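Local coordinates for protein beta-glucuronidase (uncultured Clostridium sp., PDB 6U7J) that hydrolyses beta-D-glucuronides as a gut-microbial family 2 glycoside hydrolase, probably releasing active estrogens from their glucuronide conjugates, at residues Arg87-Asp91 / Gln92-Leu96; Lys393-Leu396 / Lys397-Tyr400; Tyr428-Glu431 / Val432-Ile436; Arg469-Gly472 / Trp473-Ala477; Ser486-Thr489 / Asp490-Trp494. All blocks are in the same frame, centred on the assembly; numbering follows the deposited sequence.

Contact 1 (Arg87-Asp91 / Gln92-Leu96)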
# COMPACT_ATOMS: atom_id res chain seq x y z
N ARG B 87 -14.20 47.41 -25.11
CA ARG B 87 -14.16 48.69 -25.81
C ARG B 87 -12.83 49.38 -25.58
O ARG B 87 -12.23 49.93 -26.51
CB ARG B 87 -15.29 49.60 -25.33
CG ARG B 87 -16.59 49.42 -26.08
CD ARG B 87 -17.60 50.50 -25.73
NE ARG B 87 -17.82 50.58 -24.29
CZ ARG B 87 -18.93 50.19 -23.69
NH1 ARG B 87 -19.94 49.70 -24.40
NH2 ARG B 87 -19.04 50.31 -22.37
N LEU B 88 -12.32 49.34 -24.35
CA LEU B 88 -11.11 50.07 -23.98
C LEU B 88 -9.85 49.57 -24.68
O LEU B 88 -8.81 50.21 -24.56
CB LEU B 88 -10.95 50.02 -22.47
CG LEU B 88 -12.17 50.67 -21.82
CD1 LEU B 88 -12.17 50.52 -20.32
CD2 LEU B 88 -12.24 52.15 -22.20
N TRP B 89 -9.91 48.46 -25.42
CA TRP B 89 -8.80 47.98 -26.23
C TRP B 89 -8.94 48.39 -27.69
O TRP B 89 -8.17 47.91 -28.54
CB TRP B 89 -8.68 46.45 -26.14
CG TRP B 89 -8.14 45.92 -24.84
CD1 TRP B 89 -8.08 46.57 -23.65
CD2 TRP B 89 -7.59 44.61 -24.60
NE1 TRP B 89 -7.53 45.76 -22.68
CE2 TRP B 89 -7.22 44.55 -23.24
CE3 TRP B 89 -7.39 43.48 -25.41
CZ2 TRP B 89 -6.65 43.40 -22.67
CZ3 TRP B 89 -6.83 42.35 -24.83
CH2 TRP B 89 -6.46 42.32 -23.48
N LYS B 90 -9.91 49.26 -28.00
CA LYS B 90 -10.32 49.69 -29.34
C LYS B 90 -9.20 49.76 -30.38
O LYS B 90 -9.31 49.12 -31.44
CB LYS B 90 -10.98 51.06 -29.23
CG LYS B 90 -11.64 51.54 -30.51
CD LYS B 90 -12.49 52.77 -30.26
CE LYS B 90 -11.62 54.03 -30.23
NZ LYS B 90 -12.03 54.96 -29.14
N ASP B 91 -8.15 50.53 -30.12
CA ASP B 91 -7.10 50.78 -31.10
C ASP B 91 -5.80 50.07 -30.77
O ASP B 91 -4.73 50.51 -31.22
CB ASP B 91 -6.87 52.28 -31.23
CG ASP B 91 -8.02 52.99 -31.91
OD1 ASP B 91 -8.37 52.59 -33.04
OD2 ASP B 91 -8.58 53.92 -31.30
N GLN B 92 -5.84 48.98 -30.01
CA GLN B 92 -4.60 48.31 -29.65
C GLN B 92 -4.31 47.15 -30.60
O GLN B 92 -5.18 46.66 -31.31
CB GLN B 92 -4.66 47.82 -28.20
CG GLN B 92 -5.05 48.89 -27.19
CD GLN B 92 -4.24 50.17 -27.35
OE1 GLN B 92 -4.79 51.24 -27.65
NE2 GLN B 92 -2.94 50.07 -27.14
N ARG B 93 -3.05 46.75 -30.63
CA ARG B 93 -2.69 45.47 -31.23
C ARG B 93 -3.22 44.35 -30.34
O ARG B 93 -3.07 44.39 -29.12
CB ARG B 93 -1.17 45.37 -31.39
CG ARG B 93 -0.71 44.14 -32.15
CD ARG B 93 0.78 44.23 -32.44
NE ARG B 93 1.41 42.92 -32.55
CZ ARG B 93 2.14 42.35 -31.58
NH1 ARG B 93 2.32 42.97 -30.43
NH2 ARG B 93 2.68 41.15 -31.78
N LEU B 94 -3.89 43.37 -30.95
CA LEU B 94 -4.50 42.25 -30.23
C LEU B 94 -3.82 40.96 -30.65
O LEU B 94 -3.75 40.66 -31.85
CB LEU B 94 -6.00 42.15 -30.51
CG LEU B 94 -6.86 43.40 -30.28
CD1 LEU B 94 -8.33 43.04 -30.44
CD2 LEU B 94 -6.62 44.05 -28.94
N VAL B 95 -3.33 40.20 -29.67
CA VAL B 95 -2.55 38.98 -29.93
C VAL B 95 -3.12 37.83 -29.10
O VAL B 95 -3.32 37.96 -27.88
CB VAL B 95 -1.06 39.18 -29.61
CG1 VAL B 95 -0.27 37.91 -29.94
CG2 VAL B 95 -0.50 40.38 -30.39
N LEU B 96 -3.36 36.69 -29.75
CA LEU B 96 -3.82 35.48 -29.09
C LEU B 96 -2.63 34.54 -28.90
O LEU B 96 -2.06 34.05 -29.88
CB LEU B 96 -4.89 34.80 -29.93
CG LEU B 96 -5.67 33.70 -29.23
CD1 LEU B 96 -6.45 34.32 -28.06
CD2 LEU B 96 -6.61 33.04 -30.25
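Gln92 closes a type I beta turn by bonding back to Trp89, and the chain then enters strand 93-98 of the antiparallel sheet in the sugar-binding domain. The bond runs from Gln92 N to Trp89 O (3.0 Å, 163° at the hydrogen), with the donor standing well above the carbonyl plane. Gln92 CB and CG crowd the same carbonyl, CG lying 3.5 Å from Trp89 O. With CG beside its backbone N and the chain bent at chi2 (-49°), Gln92 folds back over the preceding peptide, and its OE1 comes within 3.5 Å of Asp91 C. Gln92 also packs against Leu88 of a second subunit.

Arg93 turns away from the turn. Its guanidinium lies with one face over Val95 CG2, its NH1 is hydrogen-bonded to Thr193 OG1, and a cation-pi contact joins it to Tyr197. Leu94 is the strand residue that reaches back to the turn, its CD2 approaching the buried Trp89 ring obliquely. That indole is held at its polar end by a hydrogen bond from NE1 to Gln20 OE1. Val95 and Leu96 continue the strand, Val95 pairing through its backbone with Tyr191 of strand 188-193. The apolar closure of the turn thus rests on one methyl group, Leu94 CD2, 3.7 Å from Trp89 CE3.

Contact 2 (Lys393-Leu396 / Lys397-Tyr400)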
# COMPACT_ATOMS: atom_id res chain seq x y z
N LYS B 393 15.68 21.27 -36.47
CA LYS B 393 16.30 22.59 -36.45
C LYS B 393 15.28 23.68 -36.11
O LYS B 393 15.57 24.60 -35.33
CB LYS B 393 16.95 22.91 -37.80
CG LYS B 393 18.07 21.98 -38.22
CD LYS B 393 18.83 22.60 -39.39
CE LYS B 393 19.35 21.56 -40.34
NZ LYS B 393 19.94 22.20 -41.56
N GLN B 394 14.08 23.60 -36.69
CA GLN B 394 13.09 24.63 -36.42
C GLN B 394 12.67 24.63 -34.95
O GLN B 394 12.40 25.69 -34.38
CB GLN B 394 11.88 24.45 -37.33
CG GLN B 394 12.24 24.57 -38.81
CD GLN B 394 11.07 24.24 -39.73
OE1 GLN B 394 10.17 23.48 -39.36
NE2 GLN B 394 11.08 24.82 -40.93
N VAL B 395 12.58 23.45 -34.32
CA VAL B 395 12.19 23.44 -32.90
C VAL B 395 13.31 24.01 -32.04
O VAL B 395 13.06 24.70 -31.05
CB VAL B 395 11.77 22.03 -32.47
CG1 VAL B 395 11.66 21.93 -30.95
CG2 VAL B 395 10.44 21.65 -33.12
N LEU B 396 14.56 23.77 -32.43
CA LEU B 396 15.69 24.41 -31.75
C LEU B 396 15.66 25.92 -31.90
O LEU B 396 15.96 26.66 -30.94
CB LEU B 396 16.99 23.86 -32.31
CG LEU B 396 17.39 22.52 -31.70
CD1 LEU B 396 18.41 21.89 -32.62
CD2 LEU B 396 17.95 22.70 -30.27
N LYS B 397 15.34 26.41 -33.10
CA LYS B 397 15.17 27.84 -33.32
C LYS B 397 14.13 28.42 -32.37
O LYS B 397 14.36 29.45 -31.73
CB LYS B 397 14.78 28.07 -34.79
CG LYS B 397 14.39 29.50 -35.16
CD LYS B 397 15.50 30.45 -34.84
CE LYS B 397 15.32 31.77 -35.59
NZ LYS B 397 16.30 32.77 -35.07
N GLU B 398 12.97 27.75 -32.27
CA GLU B 398 11.89 28.21 -31.39
C GLU B 398 12.31 28.16 -29.92
O GLU B 398 12.08 29.11 -29.17
CB GLU B 398 10.64 27.35 -31.61
CG GLU B 398 9.67 27.80 -32.69
CD GLU B 398 8.47 26.86 -32.77
OE1 GLU B 398 8.64 25.75 -33.35
OE2 GLU B 398 7.39 27.18 -32.22
N LEU B 399 12.92 27.04 -29.49
CA LEU B 399 13.36 26.95 -28.10
C LEU B 399 14.36 28.05 -27.77
O LEU B 399 14.23 28.71 -26.73
CB LEU B 399 13.98 25.58 -27.81
CG LEU B 399 14.45 25.44 -26.36
CD1 LEU B 399 13.33 25.70 -25.36
CD2 LEU B 399 15.02 24.07 -26.13
N TYR B 400 15.34 28.29 -28.66
CA TYR B 400 16.30 29.36 -28.42
C TYR B 400 15.60 30.71 -28.31
O TYR B 400 15.88 31.49 -27.39
CB TYR B 400 17.36 29.40 -29.53
CG TYR B 400 18.29 30.59 -29.40
CD1 TYR B 400 19.28 30.62 -28.43
CD2 TYR B 400 18.14 31.72 -30.23
CE1 TYR B 400 20.12 31.72 -28.29
CE2 TYR B 400 18.95 32.83 -30.09
CZ TYR B 400 19.95 32.83 -29.13
OH TYR B 400 20.77 33.92 -29.00
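Lys397, Glu398, Leu399 and Tyr400 each donate their backbone N-H to the carbonyl four residues earlier, from Lys397 N to Lys393 O (2.9 Å) through to Tyr400 N to Leu396 O (2.9 Å), with N-H...O angles of 161° to 168°. The first carbon of each later side chain settles close to the rungs of this ladder. Lys397 CB lies 3.4 Å from Gln394 O, and Tyr400 CB is equally close to Leu396 O.

Glu398 leans back along the helix. Its CG sits 3.8 Å from Gln394 O and the extended chain carries OE1 to 4.5 Å from Val395 CG2, while OE2 is hydrogen-bonded to His117 NE2. These turns belong to helix 386-403 of the TIM barrel, and His117 lies on strand 112-118 of the sugar-binding domain, which makes Glu398 a polar link between the two domains.

Leu396 and Leu399 face the barrel wall: Leu396 packs on Ile414 and Leu399 on Trp412, both of strand 409-416. Lys397 has CG anti to the backbone N (chi1 173°) and then bends at chi2, lying against Tyr435 and Leu439 of helix 424-439. Lys393, one turn earlier, sends NZ to a salt bridge with Glu431 OE1 of that same helix.

Contact 3 (Tyr428-Glu431 / Val432-Ile436)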
# COMPACT_ATOMS: atom_id res chain seq x y z
N TYR B 428 23.19 13.47 -39.49
CA TYR B 428 22.01 14.10 -38.91
C TYR B 428 22.41 15.01 -37.76
O TYR B 428 22.10 16.21 -37.75
CB TYR B 428 21.01 13.03 -38.44
CG TYR B 428 19.71 13.60 -37.91
CD1 TYR B 428 19.62 14.12 -36.63
CD2 TYR B 428 18.57 13.61 -38.71
CE1 TYR B 428 18.44 14.65 -36.16
CE2 TYR B 428 17.37 14.13 -38.24
CZ TYR B 428 17.32 14.66 -36.97
OH TYR B 428 16.14 15.19 -36.51
N PHE B 429 23.12 14.46 -36.78
CA PHE B 429 23.40 15.24 -35.59
C PHE B 429 24.51 16.25 -35.81
O PHE B 429 24.56 17.26 -35.09
CB PHE B 429 23.69 14.29 -34.43
CG PHE B 429 22.45 13.60 -33.93
CD1 PHE B 429 21.54 14.29 -33.14
CD2 PHE B 429 22.14 12.32 -34.34
CE1 PHE B 429 20.36 13.68 -32.71
CE2 PHE B 429 20.97 11.70 -33.92
CZ PHE B 429 20.08 12.38 -33.09
N GLU B 430 25.40 16.03 -36.79
CA GLU B 430 26.35 17.08 -37.13
C GLU B 430 25.62 18.31 -37.66
O GLU B 430 25.95 19.44 -37.28
CB GLU B 430 27.35 16.60 -38.17
CG GLU B 430 28.48 17.59 -38.35
CD GLU B 430 29.33 17.30 -39.56
OE1 GLU B 430 30.49 17.79 -39.61
OE2 GLU B 430 28.85 16.59 -40.46
N GLU B 431 24.64 18.09 -38.54
CA GLU B 431 23.80 19.19 -38.99
C GLU B 431 23.10 19.86 -37.81
O GLU B 431 23.14 21.09 -37.67
CB GLU B 431 22.78 18.68 -40.00
CG GLU B 431 23.18 18.95 -41.44
CD GLU B 431 23.51 20.41 -41.67
OE1 GLU B 431 22.59 21.26 -41.57
OE2 GLU B 431 24.70 20.72 -41.93
N VAL B 432 22.47 19.07 -36.94
CA VAL B 432 21.72 19.65 -35.83
C VAL B 432 22.66 20.45 -34.93
O VAL B 432 22.35 21.59 -34.54
CB VAL B 432 20.97 18.57 -35.03
CG1 VAL B 432 20.30 19.20 -33.81
CG2 VAL B 432 19.93 17.90 -35.88
N THR B 433 23.81 19.87 -34.58
CA THR B 433 24.71 20.55 -33.65
C THR B 433 25.26 21.84 -34.25
O THR B 433 25.31 22.87 -33.57
CB THR B 433 25.85 19.62 -33.24
OG1 THR B 433 26.38 18.97 -34.40
CG2 THR B 433 25.37 18.58 -32.26
N LYS B 434 25.66 21.80 -35.52
CA LYS B 434 26.13 23.02 -36.17
C LYS B 434 25.06 24.10 -36.18
O LYS B 434 25.36 25.28 -35.97
CB LYS B 434 26.59 22.70 -37.59
CG LYS B 434 28.03 22.22 -37.64
CD LYS B 434 28.37 21.49 -38.93
CE LYS B 434 27.49 21.92 -40.07
NZ LYS B 434 27.73 23.35 -40.41
N TYR B 435 23.79 23.71 -36.35
CA TYR B 435 22.73 24.72 -36.41
C TYR B 435 22.52 25.40 -35.05
O TYR B 435 22.32 26.62 -35.00
CB TYR B 435 21.42 24.09 -36.89
CG TYR B 435 20.33 25.12 -37.02
CD1 TYR B 435 19.29 25.18 -36.09
CD2 TYR B 435 20.35 26.06 -38.06
CE1 TYR B 435 18.28 26.14 -36.21
CE2 TYR B 435 19.35 27.02 -38.18
CZ TYR B 435 18.32 27.05 -37.25
OH TYR B 435 17.34 28.00 -37.37
N ILE B 436 22.55 24.64 -33.95
CA ILE B 436 22.30 25.26 -32.65
C ILE B 436 23.50 26.09 -32.23
O ILE B 436 23.36 27.11 -31.55
CB ILE B 436 21.92 24.20 -31.58
CG1 ILE B 436 21.70 24.83 -30.21
CG2 ILE B 436 22.98 23.12 -31.46
CD1 ILE B 436 20.59 25.88 -30.15
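Helix 424-439, the connection of a beta-alpha-beta crossover, brings Thr433 back over Phe429 and Glu430. Thr433 OG1 lies 2.6 Å from Phe429 O and 2.9 Å from Glu430 O, both carbonyls being within reach of its one proton. The torsion that places it there (chi1 45°) puts OG1 between the backbone N and carbonyl carbon, folded onto the preceding turn. Phe429 O also accepts the backbone N-H of Thr433 at 2.8 Å.

On the inner side Val432 CG2 comes obliquely to the Tyr428 ring, 3.6 Å from CE1, and also touches Tyr428 O at 3.3 Å. The helix joins parallel strands 409-416 and 445-449 of the TIM barrel, and both Val432 and Thr433 lean on Ile414 of the first. Tyr428 reaches across to helix 386-403, where its OH is hydrogen-bonded to His392 ND1.

The outward side is charged. Glu430 and Lys434 run side by side, with CG of the glutamate 3.9 Å from CD of the lysine. Lys434, bent at chi3 and chi4, swings its end across Glu431 instead. There NZ stays 4.3 Å from Glu431 OE2, too far for a salt bridge, while the other carboxylate oxygen has its partner, Lys393, on helix 386-403.

Contact 4 (Arg469-Gly472 / Trp473-Ala477)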
# COMPACT_ATOMS: atom_id res chain seq x y z
N ARG B 469 22.41 5.44 -17.77
CA ARG B 469 23.00 4.15 -17.42
C ARG B 469 22.25 3.57 -16.24
O ARG B 469 22.09 4.24 -15.21
CB ARG B 469 24.49 4.30 -17.08
CG ARG B 469 25.38 4.35 -18.32
CD ARG B 469 25.22 3.08 -19.12
NE ARG B 469 25.96 3.05 -20.37
CZ ARG B 469 25.40 3.22 -21.57
NH1 ARG B 469 24.09 3.46 -21.66
NH2 ARG B 469 26.13 3.14 -22.68
N TYR B 470 21.81 2.32 -16.37
CA TYR B 470 20.96 1.67 -15.39
C TYR B 470 21.56 0.34 -14.98
O TYR B 470 20.91 -0.72 -15.01
CB TYR B 470 19.55 1.49 -15.94
CG TYR B 470 18.81 2.77 -16.16
CD1 TYR B 470 18.08 3.34 -15.13
CD2 TYR B 470 18.81 3.41 -17.40
CE1 TYR B 470 17.37 4.50 -15.31
CE2 TYR B 470 18.09 4.59 -17.60
CZ TYR B 470 17.37 5.12 -16.54
OH TYR B 470 16.65 6.28 -16.68
N PHE B 471 22.83 0.37 -14.62
CA PHE B 471 23.44 -0.80 -14.01
C PHE B 471 22.73 -1.12 -12.70
O PHE B 471 22.42 -0.22 -11.91
CB PHE B 471 24.93 -0.56 -13.80
CG PHE B 471 25.71 -0.45 -15.10
CD1 PHE B 471 25.79 -1.54 -15.96
CD2 PHE B 471 26.34 0.72 -15.45
CE1 PHE B 471 26.51 -1.44 -17.16
CE2 PHE B 471 27.06 0.82 -16.64
CZ PHE B 471 27.15 -0.27 -17.48
N GLY B 472 22.45 -2.40 -12.49
CA GLY B 472 21.62 -2.82 -11.38
C GLY B 472 20.13 -2.82 -11.67
O GLY B 472 19.34 -3.21 -10.80
N TRP B 473 19.71 -2.35 -12.86
CA TRP B 473 18.31 -2.38 -13.23
C TRP B 473 18.12 -2.99 -14.62
O TRP B 473 17.71 -4.15 -14.72
CB TRP B 473 17.68 -0.98 -13.17
CG TRP B 473 16.20 -1.09 -13.22
CD1 TRP B 473 15.39 -0.84 -14.29
CD2 TRP B 473 15.34 -1.55 -12.16
NE1 TRP B 473 14.08 -1.08 -13.95
CE2 TRP B 473 14.02 -1.53 -12.66
CE3 TRP B 473 15.55 -1.97 -10.84
CZ2 TRP B 473 12.92 -1.92 -11.89
CZ3 TRP B 473 14.46 -2.35 -10.07
CH2 TRP B 473 13.16 -2.32 -10.59
N TYR B 474 18.40 -2.24 -15.69
CA TYR B 474 18.28 -2.81 -17.03
C TYR B 474 19.45 -3.73 -17.36
O TYR B 474 19.30 -4.63 -18.20
CB TYR B 474 18.17 -1.69 -18.09
CG TYR B 474 16.87 -0.94 -17.99
CD1 TYR B 474 15.65 -1.63 -17.94
CD2 TYR B 474 16.85 0.45 -17.92
CE1 TYR B 474 14.44 -0.94 -17.83
CE2 TYR B 474 15.65 1.14 -17.81
CZ TYR B 474 14.46 0.44 -17.75
OH TYR B 474 13.27 1.12 -17.64
N VAL B 475 20.61 -3.53 -16.73
CA VAL B 475 21.77 -4.40 -16.87
C VAL B 475 22.09 -4.99 -15.50
O VAL B 475 22.33 -4.24 -14.54
CB VAL B 475 22.98 -3.66 -17.44
CG1 VAL B 475 24.22 -4.55 -17.39
CG2 VAL B 475 22.70 -3.22 -18.87
N GLY B 476 22.14 -6.31 -15.42
CA GLY B 476 22.41 -6.97 -14.15
C GLY B 476 21.37 -6.65 -13.09
O GLY B 476 21.74 -6.26 -11.97
N ALA B 477 20.08 -6.80 -13.41
CA ALA B 477 19.04 -6.50 -12.45
C ALA B 477 19.24 -7.32 -11.18
O ALA B 477 19.34 -8.54 -11.24
CB ALA B 477 17.65 -6.78 -13.03
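Tyr470 and Tyr474 form the tight side of this loop, in a T-shaped pair with the edge of Tyr474 directed at one face of Tyr470. The ring centroids are 5.1 Å apart and the planes meet at 73°. Tyr474 CD2 presses within 3.5 Å of Tyr470 CB. In the backbone, Tyr470 O gathers three N-H groups: Trp473 N at 3.0 Å, and Tyr474 N and Val475 N more weakly. The chain then returns so that Gly472 N donates to Val475 O (2.8 Å), part of a single beta bridge between Phe471 and Val475. Gly472 turns with phi 86°, a backbone conformation that favours glycine.

The looser side carries Val475, which is exposed. Its CG1 meets Phe471 at the ring edge, 3.7 Å from CD1, in simple apolar contact, while Phe471 itself backs onto helix 480-498.

Trp473 and Tyr474 also meet a third subunit, touching Leu562 of that chain. The loop follows strand 465-468 at its C-terminal end, the end at which TIM barrels carry their active sites. Tyr470 OH is hydrogen-bonded to Glu506 OE1, and Tyr474 OH to Lys570 NZ and Arg564 NH2. The two basic groups beside Tyr474 OH probably make its oxygen chiefly an acceptor.

Contact 5 (Ser486-Thr489 / Asp490-Trp494)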
# COMPACT_ATOMS: atom_id res chain seq x y z
N SER B 486 30.72 -2.01 -12.99
CA SER B 486 30.22 -1.78 -14.33
C SER B 486 30.19 -0.30 -14.68
O SER B 486 30.54 0.09 -15.80
CB SER B 486 28.82 -2.38 -14.49
OG SER B 486 28.88 -3.78 -14.36
N LEU B 487 29.78 0.54 -13.74
CA LEU B 487 29.66 1.96 -14.06
C LEU B 487 31.03 2.62 -14.13
O LEU B 487 31.28 3.42 -15.04
CB LEU B 487 28.77 2.68 -13.04
CG LEU B 487 28.46 4.11 -13.48
CD1 LEU B 487 27.65 4.14 -14.77
CD2 LEU B 487 27.76 4.92 -12.39
N LYS B 488 31.94 2.29 -13.20
CA LYS B 488 33.29 2.84 -13.26
C LYS B 488 33.95 2.51 -14.58
O LYS B 488 34.52 3.39 -15.24
CB LYS B 488 34.14 2.32 -12.10
CG LYS B 488 35.47 3.06 -11.93
CD LYS B 488 36.25 2.47 -10.75
CE LYS B 488 37.69 3.01 -10.67
NZ LYS B 488 37.70 4.47 -10.89
N THR B 489 33.85 1.25 -15.01
CA THR B 489 34.45 0.84 -16.27
C THR B 489 33.82 1.60 -17.44
O THR B 489 34.53 2.10 -18.32
CB THR B 489 34.27 -0.66 -16.47
OG1 THR B 489 35.04 -1.37 -15.49
CG2 THR B 489 34.73 -1.07 -17.86
N ASP B 490 32.49 1.71 -17.45
CA ASP B 490 31.85 2.41 -18.56
C ASP B 490 32.20 3.89 -18.55
O ASP B 490 32.52 4.46 -19.60
CB ASP B 490 30.33 2.20 -18.49
CG ASP B 490 29.65 2.44 -19.83
OD1 ASP B 490 29.97 1.72 -20.80
OD2 ASP B 490 28.81 3.36 -19.92
N LEU B 491 32.18 4.51 -17.37
CA LEU B 491 32.55 5.92 -17.27
C LEU B 491 33.92 6.18 -17.87
O LEU B 491 34.11 7.17 -18.60
CB LEU B 491 32.54 6.35 -15.80
CG LEU B 491 31.20 6.55 -15.12
CD1 LEU B 491 31.42 6.87 -13.65
CD2 LEU B 491 30.44 7.67 -15.83
N ILE B 492 34.88 5.31 -17.58
CA ILE B 492 36.25 5.55 -18.03
C ILE B 492 36.35 5.38 -19.54
O ILE B 492 37.07 6.13 -20.21
CB ILE B 492 37.23 4.65 -17.26
CG1 ILE B 492 37.27 5.05 -15.78
CG2 ILE B 492 38.63 4.75 -17.85
CD1 ILE B 492 38.06 4.10 -14.91
N LYS B 493 35.61 4.42 -20.11
CA LYS B 493 35.59 4.26 -21.56
C LYS B 493 35.01 5.50 -22.26
O LYS B 493 35.53 5.92 -23.30
CB LYS B 493 34.81 3.00 -21.95
CG LYS B 493 35.48 1.72 -21.44
CD LYS B 493 35.00 0.46 -22.15
CE LYS B 493 33.53 0.20 -21.92
NZ LYS B 493 33.13 -1.19 -22.29
N TRP B 494 33.96 6.10 -21.70
CA TRP B 494 33.38 7.30 -22.31
C TRP B 494 34.37 8.47 -22.26
O TRP B 494 34.45 9.27 -23.21
CB TRP B 494 32.07 7.69 -21.62
CG TRP B 494 30.87 6.84 -21.98
CD1 TRP B 494 30.32 5.84 -21.24
CD2 TRP B 494 30.08 6.94 -23.17
NE1 TRP B 494 29.24 5.29 -21.90
CE2 TRP B 494 29.07 5.96 -23.08
CE3 TRP B 494 30.12 7.76 -24.31
CZ2 TRP B 494 28.11 5.77 -24.08
CZ3 TRP B 494 29.17 7.57 -25.30
CH2 TRP B 494 28.18 6.58 -25.18
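Asp490, whose CB rests 3.4 Å from Ser486 O, presents its carboxylate to the edge of the Trp494 indole one turn on. Asp490 OD2 lies practically in the ring plane, 2.8 Å from Trp494 NE1, but the N-H approaches OD2 from above the carboxylate plane and the bond is bent (132° at the hydrogen). The indole packs on Val465 and Ile467 of strand 465-468. This is helix 480-498, the connection of the beta-alpha-beta unit between strands 465-468 and 502-506 of the TIM barrel. Asp490 OD2 is shared with Arg469, whose NE forms a salt bridge to it. Two donors thus converge on OD2, which restrains this buried carboxylate and would probably favour its ionised form.

Along the inner face Leu487 and Leu491 cross at a slant, CG to CG 4.0 Å. Leu491 CG is also only 3.1 Å from Leu487 O, and the backbone bond from Leu491 N to the same oxygen is short (2.7 Å). Beyond them lie Met539 of helix 525-540, touched by both leucines, and Val504, touched by Leu491.

On another side Lys488 and Ile492 lie alongside each other; the lysine has CG anti to the backbone N (chi1 -169°), runs extended and curls only at chi4, which brings NZ to 4.1 Å from Ile492 CD1. Lys493 points in a different direction: it bends at chi3 and takes NZ to a salt bridge with Glu454 OE2, while its CG lies 3.3 Å from Thr489 O.

Overall arrangement
From the N terminus the five contacts follow in series; each is local, and none nests in or crosses another. Contact 1 closes the turn between strands 76-85 and 93-98 of the sugar-binding domain, at a subunit interface and about 57 Å, centre to centre, from contact 4. The other four belong to the TIM barrel. Contacts 2 and 3 lie within neighbouring helices that touch each other, with Leu396 CD1 3.5 Å from Val432 CG1, and both helices pack on strand 409-416. Contact 4 folds the loop after strand 465-468, and contact 5 lies in the helix that follows it; they meet where Phe471 CD1 lies 3.5 Å from Ser486 CB.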